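Local structure of DUF411 domain-containing protein (Pseudomonas aeruginosa, 6WIS) at residues A4-D10 / C54-I59; M51-H55 / V64-V68. The protein binds copper in a cysteine-bridged tetranuclear cluster and probably contributes to bacterial copper resistance. One frame throughout, in Å; residues are numbered along the deposited sequence.

How the contacts relate
Contact 1 pairs two neighbouring strands of the mixed sheet, 4-9 and 55-59, and is partly buried; contact 2, largely buried, lies nearer the centre of the chain, where the loop before strand 55-59 meets strand 62-65 and the turn that follows it. They share C54 and H55, and their centres are about 8 Å apart. Backbone hydrogen bonding dominates contact 1, whereas side chains carry most of contact 2: a carboxylate, two imidazoles and a bridging thiolate. Strand 55-59 of contact 1 meets strand 62-65 of contact 2 along its other edge, with G57 N 2.8 Å from V64 O and T56 OG1 2.7 Å from E65 OE1, both probable hydrogen bonds. Both contacts reach the same two copper ions; the zinc ion belongs to contact 1.

Contact 1 of 2, residues A4-D10 / C54-I59; sequences AIDVHRD and CHTGVI. With CU (copper (II) ion), chain C; ZN (zinc ion), chain K; CU (copper (II) ion), chain D.
D6 pairs with V58 and H8 with T56, each through two backbone hydrogen bonds, and this register defines the antiparallel joint between strands 4-9 and 55-59, whose directions differ by 156°. The H8 pair is the shorter: H8 N to T56 O is 2.8 Å and T56 N to H8 O is 2.7 Å. Beyond the strands, D10 N donates to C54 O at 3.0 Å, tying down the residue that carries a copper-binding thiolate. C54 SG bridges two copper ions and H55 ND1 binds one of them. On the face shared with V7 and R9, H55 has CG between its backbone N and carbonyl carbon (chi1 65°), which brings ND1 to the copper ion. On the other face, H8 ND1 binds zinc at 2.1 Å, while CD2 of its ring meets T56 O in plane at the edge (3.2 Å) and V58 CG2 comes up to NE2, near the plane. The non-hydrogen-bonded pair V7-G57 draws the backbones to 4.2 Å between CA atoms, and I5 CD1 lies 4.2 Å from G57 CA. I5 CG1 lies 4.2 Å from I59 CB. H33 and E35 complete the zinc site, and C16 shares the copper ion of H55. Strand 29-34 flanks strand 4-9 on its other edge, helix 14-24 packs on I5 and V7, and helix 38-45 covers H8, T56 and V58.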
loop_
_atom_site.group_PDB
_atom_site.type_symbol
_atom_site.label_atom_id
_atom_site.label_comp_id
_atom_site.label_asym_id
_atom_site.label_seq_id
_atom_site.Cartn_x
_atom_site.Cartn_y
_atom_site.Cartn_z
ATOM N N ALA A 4 -13.178 3.946 -2.432
ATOM C CA ALA A 4 -13.159 2.726 -1.622
ATOM C C ALA A 4 -11.911 1.872 -1.879
ATOM O O ALA A 4 -11.412 1.777 -3.008
ATOM C CB ALA A 4 -14.421 1.869 -1.882
ATOM N N ILE A 5 -11.419 1.224 -0.820
ATOM C CA ILE A 5 -10.258 0.340 -0.930
ATOM C C ILE A 5 -10.504 -0.917 -0.092
ATOM O O ILE A 5 -11.034 -0.843 1.020
ATOM C CB ILE A 5 -8.947 1.069 -0.530
ATOM C CG1 ILE A 5 -7.709 0.175 -0.781
ATOM C CG2 ILE A 5 -9.000 1.607 0.906
ATOM C CD1 ILE A 5 -6.384 0.925 -0.666
ATOM N N ASP A 6 -10.161 -2.081 -0.639
ATOM C CA ASP A 6 -10.270 -3.337 0.102
ATOM C C ASP A 6 -8.882 -3.817 0.521
ATOM O O ASP A 6 -7.978 -3.913 -0.310
ATOM C CB ASP A 6 -10.969 -4.423 -0.719
ATOM C CG ASP A 6 -11.347 -5.644 0.135
ATOM O OD1 ASP A 6 -11.955 -5.458 1.232
ATOM O OD2 ASP A 6 -11.044 -6.782 -0.287
ATOM N N VAL A 7 -8.715 -4.117 1.804
ATOM C CA VAL A 7 -7.400 -4.397 2.380
ATOM C C VAL A 7 -7.350 -5.840 2.881
ATOM O O VAL A 7 -8.196 -6.262 3.686
ATOM C CB VAL A 7 -7.062 -3.413 3.505
ATOM C CG1 VAL A 7 -5.675 -3.729 4.093
ATOM C CG2 VAL A 7 -7.108 -1.970 2.951
ATOM N N HIS A 8 -6.354 -6.586 2.407
ATOM C CA HIS A 8 -6.000 -7.902 2.938
ATOM C C HIS A 8 -4.773 -7.704 3.814
ATOM O O HIS A 8 -3.736 -7.242 3.322
ATOM C CB HIS A 8 -5.686 -8.906 1.820
ATOM C CG HIS A 8 -6.578 -8.795 0.625
ATOM N ND1 HIS A 8 -7.529 -9.744 0.315
ATOM C CD2 HIS A 8 -6.658 -7.851 -0.346
ATOM C CE1 HIS A 8 -8.163 -9.389 -0.787
ATOM N NE2 HIS A 8 -7.656 -8.242 -1.209
ATOM N N ARG A 9 -4.880 -8.024 5.107
ATOM C CA ARG A 9 -3.806 -7.677 6.030
ATOM C C ARG A 9 -3.339 -8.877 6.849
ATOM O O ARG A 9 -4.104 -9.800 7.137
ATOM C CB ARG A 9 -4.225 -6.534 6.968
ATOM C CG ARG A 9 -5.465 -6.821 7.814
ATOM C CD ARG A 9 -5.718 -5.699 8.819
ATOM N NE ARG A 9 -7.036 -5.782 9.431
ATOM C CZ ARG A 9 -7.294 -6.294 10.638
ATOM N NH1 ARG A 9 -6.320 -6.795 11.387
ATOM N NH2 ARG A 9 -8.540 -6.292 11.099
ATOM N N ASP A 10 -2.058 -8.831 7.219
ATOM C CA ASP A 10 -1.443 -9.844 8.073
ATOM C C ASP A 10 -2.185 -9.975 9.396
ATOM O O ASP A 10 -2.679 -8.987 9.957
ATOM C CB ASP A 10 0.007 -9.477 8.341
ATOM C CG ASP A 10 0.932 -9.938 7.243
ATOM O OD1 ASP A 10 0.443 -10.580 6.286
ATOM O OD2 ASP A 10 2.146 -9.671 7.340
ATOM N N CYS A 54 3.297 -5.916 4.764
ATOM C CA CYS A 54 2.433 -6.561 5.754
ATOM C C CYS A 54 0.950 -6.567 5.366
ATOM O O CYS A 54 0.136 -7.219 6.042
ATOM C CB CYS A 54 2.610 -5.833 7.093
ATOM S SG CYS A 54 2.517 -4.020 6.832
ATOM N N HIS A 55 0.563 -5.824 4.334
ATOM C CA HIS A 55 -0.830 -5.828 3.900
ATOM C C HIS A 55 -0.876 -5.480 2.415
ATOM O O HIS A 55 0.070 -4.913 1.873
ATOM C CB HIS A 55 -1.675 -4.829 4.710
ATOM C CG HIS A 55 -1.282 -3.393 4.498
ATOM N ND1 HIS A 55 -0.622 -2.647 5.452
ATOM C CD2 HIS A 55 -1.443 -2.571 3.429
ATOM C CE1 HIS A 55 -0.398 -1.428 4.989
ATOM N NE2 HIS A 55 -0.867 -1.361 3.754
ATOM N N THR A 56 -1.995 -5.799 1.768
ATOM C CA THR A 56 -2.182 -5.520 0.345
ATOM C C THR A 56 -3.573 -4.926 0.163
ATOM O O THR A 56 -4.562 -5.575 0.511
ATOM C CB THR A 56 -2.039 -6.781 -0.514
ATOM O OG1 THR A 56 -0.775 -7.419 -0.246
ATOM C CG2 THR A 56 -2.110 -6.407 -1.999
ATOM N N GLY A 57 -3.647 -3.680 -0.335
ATOM C CA GLY A 57 -4.917 -3.057 -0.664
ATOM C C GLY A 57 -5.219 -3.176 -2.153
ATOM O O GLY A 57 -4.311 -3.387 -2.956
ATOM N N VAL A 58 -6.502 -3.070 -2.515
ATOM C CA VAL A 58 -6.920 -3.095 -3.922
ATOM C C VAL A 58 -7.878 -1.942 -4.143
ATOM O O VAL A 58 -8.899 -1.833 -3.449
ATOM C CB VAL A 58 -7.589 -4.421 -4.338
ATOM C CG1 VAL A 58 -7.815 -4.428 -5.871
ATOM C CG2 VAL A 58 -6.714 -5.622 -3.945
ATOM N N ILE A 59 -7.563 -1.077 -5.103
ATOM C CA ILE A 59 -8.442 0.053 -5.385
ATOM C C ILE A 59 -8.560 0.166 -6.894
ATOM O O ILE A 59 -7.543 0.249 -7.590
ATOM C CB ILE A 59 -7.959 1.384 -4.763
ATOM C CG1 ILE A 59 -8.896 2.537 -5.174
ATOM C CG2 ILE A 59 -6.484 1.710 -5.135
ATOM C CD1 ILE A 59 -8.895 3.719 -4.179
HETATM CU CU CU C . 0.283 -3.803 7.075
HETATM ZN ZN ZN K . -7.919 -11.449 1.460
HETATM CU CU CU D . 2.352 -2.660 8.671
#

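Contact 2 of 2, residues M51-H55 / V64-V68; sequences MGSCH and VEGHV. With CU (copper (II) ion), chain C; CU (copper (II) ion), chain D.
H55 points the CE1 edge of its imidazole at the face of the H67 ring, making an edge-to-face pair with centroids 4.9 Å apart and planes at 71°. H55 CE1 stands 3.8 Å above the H67 plane, over its centre. H67 NE2 binds, at 2.1 Å, the second copper ion reached by C54 SG, the one that H55 does not hold; C15 is its third ligand. The C54 sulfur meets the H67 ring obliquely, its closest atom being NE2. With CG beside its backbone N and anti to the carbonyl carbon, H67 carries its ring back toward the 51-55 loop.

G66, just before H67, closes on H55 at three points. G66 N donates to H55 O, H55 NE2 makes a weak, bent bond to G66 O (2.7 Å), and G66 CA lies over the H55 face in a CH-pi contact. G66 has a positive phi (82°), and its CA is met by S53 CB at 3.5 Å, tighter than usual van der Waals contact, and by S53 OG, which bonds to G89 O.

E65 reaches the same loop by a bend at chi2 (69°) that brings its carboxylate back to S53. S53 N donates to the anti lone pair of OE2 at 2.7 Å; K42 makes a salt bridge to this oxygen, and T56 OG1 bonds to OE1.

With ND1 of H55 committed to copper, its proton sits on NE2, facing G66 O; likewise H67 ND1 bonds to P95 O. Together with the metal bonds, these carbonyls probably limit the rotation of both rings and may make the imidazoles somewhat stronger donors to copper, consistent with a second shell for a cysteine-bridged cluster.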
loop_
_atom_site.group_PDB
_atom_site.type_symbol
_atom_site.label_atom_id
_atom_site.label_comp_id
_atom_site.label_asym_id
_atom_site.label_seq_id
_atom_site.Cartn_x
_atom_site.Cartn_y
_atom_site.Cartn_z
HETATM N N MSE A 51 9.037 -7.111 -2.916
HETATM C CA MSE A 51 8.412 -5.787 -2.768
HETATM C C MSE A 51 7.225 -5.948 -1.825
HETATM O O MSE A 51 6.493 -5.013 -1.684
HETATM C CB MSE A 51 7.971 -5.263 -4.127
HETATM C CG MSE A 51 8.719 -4.031 -4.533
HETATM SE SE MSE A 51 8.244 -3.372 -6.283
HETATM C CE MSE A 51 9.931 -3.111 -7.198
ATOM N N GLY A 52 7.090 -7.126 -1.220
ATOM C CA GLY A 52 5.975 -7.385 -0.334
ATOM C C GLY A 52 6.072 -6.622 0.974
ATOM O O GLY A 52 7.129 -6.164 1.410
ATOM N N SER A 53 4.928 -6.504 1.633
ATOM C CA SER A 53 4.842 -5.790 2.892
ATOM C C SER A 53 3.868 -6.577 3.751
ATOM O O SER A 53 3.618 -7.762 3.499
ATOM C CB SER A 53 4.444 -4.324 2.636
ATOM O OG SER A 53 4.494 -3.540 3.810
ATOM N N CYS A 54 3.297 -5.916 4.764
ATOM C CA CYS A 54 2.433 -6.561 5.754
ATOM C C CYS A 54 0.950 -6.567 5.366
ATOM O O CYS A 54 0.136 -7.219 6.042
ATOM C CB CYS A 54 2.610 -5.833 7.093
ATOM S SG CYS A 54 2.517 -4.020 6.832
ATOM N N HIS A 55 0.563 -5.824 4.334
ATOM C CA HIS A 55 -0.830 -5.828 3.900
ATOM C C HIS A 55 -0.876 -5.480 2.415
ATOM O O HIS A 55 0.070 -4.913 1.873
ATOM C CB HIS A 55 -1.675 -4.829 4.710
ATOM C CG HIS A 55 -1.282 -3.393 4.498
ATOM N ND1 HIS A 55 -0.622 -2.647 5.452
ATOM C CD2 HIS A 55 -1.443 -2.571 3.429
ATOM C CE1 HIS A 55 -0.398 -1.428 4.989
ATOM N NE2 HIS A 55 -0.867 -1.361 3.754
ATOM N N VAL A 64 -2.032 -1.856 -3.787
ATOM C CA VAL A 64 -1.411 -0.870 -2.903
ATOM C C VAL A 64 -0.707 -1.714 -1.852
ATOM O O VAL A 64 -1.360 -2.285 -0.977
ATOM C CB VAL A 64 -2.436 0.073 -2.258
ATOM C CG1 VAL A 64 -1.745 1.042 -1.278
ATOM C CG2 VAL A 64 -3.253 0.862 -3.358
ATOM N N GLU A 65 0.604 -1.869 -1.978
ATOM C CA GLU A 65 1.360 -2.791 -1.142
ATOM C C GLU A 65 2.016 -2.004 -0.018
ATOM O O GLU A 65 2.844 -1.125 -0.271
ATOM C CB GLU A 65 2.410 -3.537 -1.969
ATOM C CG GLU A 65 3.187 -4.593 -1.186
ATOM C CD GLU A 65 2.322 -5.788 -0.784
ATOM O OE1 GLU A 65 1.199 -5.880 -1.321
ATOM O OE2 GLU A 65 2.756 -6.631 0.059
ATOM N N GLY A 66 1.634 -2.297 1.210
ATOM C CA GLY A 66 2.297 -1.639 2.319
ATOM C C GLY A 66 1.787 -0.237 2.645
ATOM O O GLY A 66 0.684 0.198 2.268
ATOM N N HIS A 67 2.619 0.473 3.397
ATOM C CA HIS A 67 2.227 1.733 4.030
ATOM C C HIS A 67 2.364 2.921 3.066
ATOM O O HIS A 67 3.099 3.877 3.306
ATOM C CB HIS A 67 3.045 1.909 5.305
ATOM C CG HIS A 67 2.661 0.938 6.383
ATOM N ND1 HIS A 67 1.722 1.236 7.348
ATOM C CD2 HIS A 67 3.035 -0.341 6.609
ATOM C CE1 HIS A 67 1.541 0.186 8.128
ATOM N NE2 HIS A 67 2.322 -0.790 7.701
ATOM N N VAL A 68 1.616 2.845 1.963
ATOM C CA VAL A 68 1.585 3.931 0.966
ATOM C C VAL A 68 0.768 5.099 1.512
ATOM O O VAL A 68 -0.375 4.891 1.958
ATOM C CB VAL A 68 0.981 3.437 -0.350
ATOM C CG1 VAL A 68 1.006 4.578 -1.389
ATOM C CG2 VAL A 68 1.717 2.170 -0.900
HETATM CU CU CU C . 0.283 -3.803 7.075
HETATM CU CU CU D . 2.352 -2.660 8.671
#